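Putative mandelate racemase (Salmonella typhimurium, PDB 2O56) is of unknown function but binds magnesium, belongs to the enolase superfamily and may be a hydro-lyase. Local coordinates at residues Val30-Asp35 / Ser100-Ala105. Numbering follows the deposited sequence.
Sequences VKINTD and SGIDIA
Val30 lies against the helical backbone at Gly101, an example of how a strand and a helix pack closely where the helix offers a glycine. CG2 of Val30 rests on the main chain at this residue, which has no side chain, 4.0 Å from Gly101 C. The other branch, Val30 CG1, is swung anti to the backbone N and meets CG1 of Ile102 at 4.0 Å, the two side chains crossing at a slant. Lys31, next along the strand, points away from the helix; Lys31 NZ donates to Asn33 OD1 over 2.7 Å, which ties two residues on the far face together. Ile32 returns to the helix. Its CG1 sits anti to the carbonyl carbon (chi1 -66°) and chi2 extends the chain, so that CG1 and CD1 both lie against the methyl of Ala105, with Ile32 CG1 3.7 Å from Ala105 CB. Ile32 CD1 also touches Ile102 CG2 at 4.0 Å. The same Ile32 CD1 is 3.6 Å from the carbonyl oxygen of Ile102. Every residue that touches is buried and the contact is apolar; the axes of strand 30-34 and helix 100-105 approach to 7.8 Å, their N-to-C directions 46° apart. This is the packing of sheet on helix in the N-terminal capping domain of the enolase superfamily, away from the magnesium site. Strand 28-34 runs between antiparallel neighbours 6-13 and 39-44, Val30 also touching Val9 and Val44, while helix 52-66 packs on Ile102 through Leu62, Ser63 and Ile66.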
ATOM      1  N   VAL A  30      39.143  22.687   5.277  1.00 29.85           N
ATOM      2  CA  VAL A  30      39.941  21.923   4.317  1.00 29.18           C
ATOM      3  C   VAL A  30      40.406  22.942   3.291  1.00 33.72           C
ATOM      4  O   VAL A  30      39.591  23.687   2.759  1.00 32.76           O
ATOM      5  CB  VAL A  30      39.093  20.865   3.598  1.00 32.98           C
ATOM      6  CG1 VAL A  30      39.924  20.117   2.582  1.00 24.99           C
ATOM      7  CG2 VAL A  30      38.494  19.887   4.592  1.00 34.12           C
ATOM      8  N   LYS A  31      41.716  22.997   3.065  1.00 33.32           N
ATOM      9  CA  LYS A  31      42.318  23.905   2.106  1.00 32.44           C
ATOM     10  C   LYS A  31      43.042  23.044   1.087  1.00 27.77           C
ATOM     11  O   LYS A  31      43.974  22.326   1.425  1.00 30.75           O
ATOM     12  CB  LYS A  31      43.330  24.820   2.802  1.00 31.26           C
ATOM     13  CG  LYS A  31      43.945  25.881   1.886  1.00 29.16           C
ATOM     14  CD  LYS A  31      44.863  26.802   2.694  1.00 40.01           C
ATOM     15  CE  LYS A  31      45.802  27.589   1.799  1.00 45.43           C
ATOM     16  NZ  LYS A  31      46.969  26.782   1.437  1.00 50.72           N
ATOM     17  N   ILE A  32      42.591  23.109  -0.154  1.00 24.29           N
ATOM     18  CA  ILE A  32      43.044  22.197  -1.165  1.00 22.85           C
ATOM     19  C   ILE A  32      43.972  23.008  -2.069  1.00 32.84           C
ATOM     20  O   ILE A  32      43.617  24.124  -2.500  1.00 30.11           O
ATOM     21  CB  ILE A  32      41.865  21.650  -1.975  1.00 28.62           C
ATOM     22  CG1 ILE A  32      40.974  20.783  -1.081  1.00 30.31           C
ATOM     23  CG2 ILE A  32      42.358  20.813  -3.144  1.00 29.89           C
ATOM     24  CD1 ILE A  32      39.960  19.961  -1.846  1.00 29.15           C
ATOM     25  N   ASN A  33      45.160  22.470  -2.336  1.00 31.44           N
ATOM     26  CA  ASN A  33      46.201  23.252  -3.018  1.00 27.49           C
ATOM     27  C   ASN A  33      46.533  22.641  -4.352  1.00 29.56           C
ATOM     28  O   ASN A  33      46.590  21.420  -4.479  1.00 26.20           O
ATOM     29  CB  ASN A  33      47.463  23.361  -2.138  1.00 26.19           C
ATOM     30  CG  ASN A  33      47.167  23.946  -0.774  1.00 33.42           C
ATOM     31  OD1 ASN A  33      46.649  25.053  -0.674  1.00 34.43           O
ATOM     32  ND2 ASN A  33      47.468  23.196   0.281  1.00 35.57           N
ATOM     33  N   THR A  34      46.738  23.480  -5.362  1.00 30.66           N
ATOM     34  CA  THR A  34      46.930  22.981  -6.717  1.00 32.56           C
ATOM     35  C   THR A  34      48.299  23.346  -7.273  1.00 36.66           C
ATOM     36  O   THR A  34      48.955  24.254  -6.772  1.00 32.00           O
ATOM     37  CB  THR A  34      45.841  23.481  -7.691  1.00 38.82           C
ATOM     38  OG1 THR A  34      45.886  24.903  -7.771  1.00 33.48           O
ATOM     39  CG2 THR A  34      44.439  23.047  -7.238  1.00 32.10           C
ATOM     40  N   ASP A  35      48.713  22.656  -8.327  1.00 35.15           N
ATOM     41  CA  ASP A  35      49.964  22.992  -9.005  1.00 39.15           C
ATOM     42  C   ASP A  35      49.982  24.389  -9.648  1.00 45.73           C
ATOM     43  O   ASP A  35      51.039  24.898 -10.006  1.00 44.10           O
ATOM     44  CB  ASP A  35      50.349  21.911 -10.016  1.00 39.58           C
ATOM     45  CG  ASP A  35      49.289  21.678 -11.082  1.00 48.63           C
ATOM     46  OD1 ASP A  35      48.236  22.347 -11.076  1.00 43.15           O
ATOM     47  OD2 ASP A  35      49.523  20.804 -11.943  1.00 50.78           O
ATOM     48  N   SER A 100      32.078  16.879   2.474  1.00 22.61           N
ATOM     49  CA  SER A 100      31.511  18.194   2.223  1.00 21.19           C
ATOM     50  C   SER A 100      32.589  19.268   2.232  1.00 26.59           C
ATOM     51  O   SER A 100      32.621  20.110   1.340  1.00 29.82           O
ATOM     52  CB  SER A 100      30.460  18.528   3.294  1.00 20.86           C
ATOM     53  OG  SER A 100      29.457  17.520   3.357  1.00 23.31           O
ATOM     54  N   GLY A 101      33.468  19.226   3.238  1.00 25.86           N
ATOM     55  CA  GLY A 101      34.580  20.153   3.331  1.00 23.96           C
ATOM     56  C   GLY A 101      35.417  20.152   2.079  1.00 24.71           C
ATOM     57  O   GLY A 101      35.723  21.207   1.533  1.00 27.37           O
ATOM     58  N   ILE A 102      35.771  18.954   1.626  1.00 25.38           N
ATOM     59  CA  ILE A 102      36.547  18.752   0.404  1.00 22.69           C
ATOM     60  C   ILE A 102      35.817  19.276  -0.816  1.00 30.69           C
ATOM     61  O   ILE A 102      36.399  19.995  -1.633  1.00 26.90           O
ATOM     62  CB  ILE A 102      36.897  17.275   0.236  1.00 17.99           C
ATOM     63  CG1 ILE A 102      37.985  16.907   1.259  1.00 23.21           C
ATOM     64  CG2 ILE A 102      37.385  16.962  -1.175  1.00 27.20           C
ATOM     65  CD1 ILE A 102      38.271  15.456   1.347  1.00 23.22           C
ATOM     66  N   ASP A 103      34.532  18.943  -0.913  1.00 27.57           N
ATOM     67  CA  ASP A 103      33.730  19.308  -2.063  1.00 26.52           C
ATOM     68  C   ASP A 103      33.617  20.810  -2.224  1.00 25.17           C
ATOM     69  O   ASP A 103      33.741  21.313  -3.340  1.00 23.46           O
ATOM     70  CB  ASP A 103      32.322  18.712  -1.952  1.00 29.15           C
ATOM     71  CG  ASP A 103      31.490  18.975  -3.189  1.00 30.66           C
ATOM     72  OD1 ASP A 103      31.709  18.299  -4.219  1.00 21.47           O
ATOM     73  OD2 ASP A 103      30.634  19.883  -3.132  1.00 26.34           O
ATOM     74  N   ILE A 104      33.349  21.511  -1.116  1.00 23.41           N
ATOM     75  CA  ILE A 104      33.241  22.964  -1.121  1.00 23.89           C
ATOM     76  C   ILE A 104      34.546  23.595  -1.639  1.00 23.25           C
ATOM     77  O   ILE A 104      34.521  24.496  -2.477  1.00 25.15           O
ATOM     78  CB  ILE A 104      32.912  23.537   0.296  1.00 26.41           C
ATOM     79  CG1 ILE A 104      31.499  23.152   0.747  1.00 24.64           C
ATOM     80  CG2 ILE A 104      33.056  25.071   0.302  1.00 26.59           C
ATOM     81  CD1 ILE A 104      31.301  23.242   2.233  1.00 24.07           C
ATOM     82  N   ALA A 105      35.677  23.079  -1.172  1.00 29.21           N
ATOM     83  CA  ALA A 105      36.994  23.588  -1.577  1.00 29.68           C
ATOM     84  C   ALA A 105      37.273  23.355  -3.065  1.00 32.18           C
ATOM     85  O   ALA A 105      37.957  24.144  -3.711  1.00 26.79           O
ATOM     86  CB  ALA A 105      38.079  22.980  -0.695  1.00 23.71           C
TER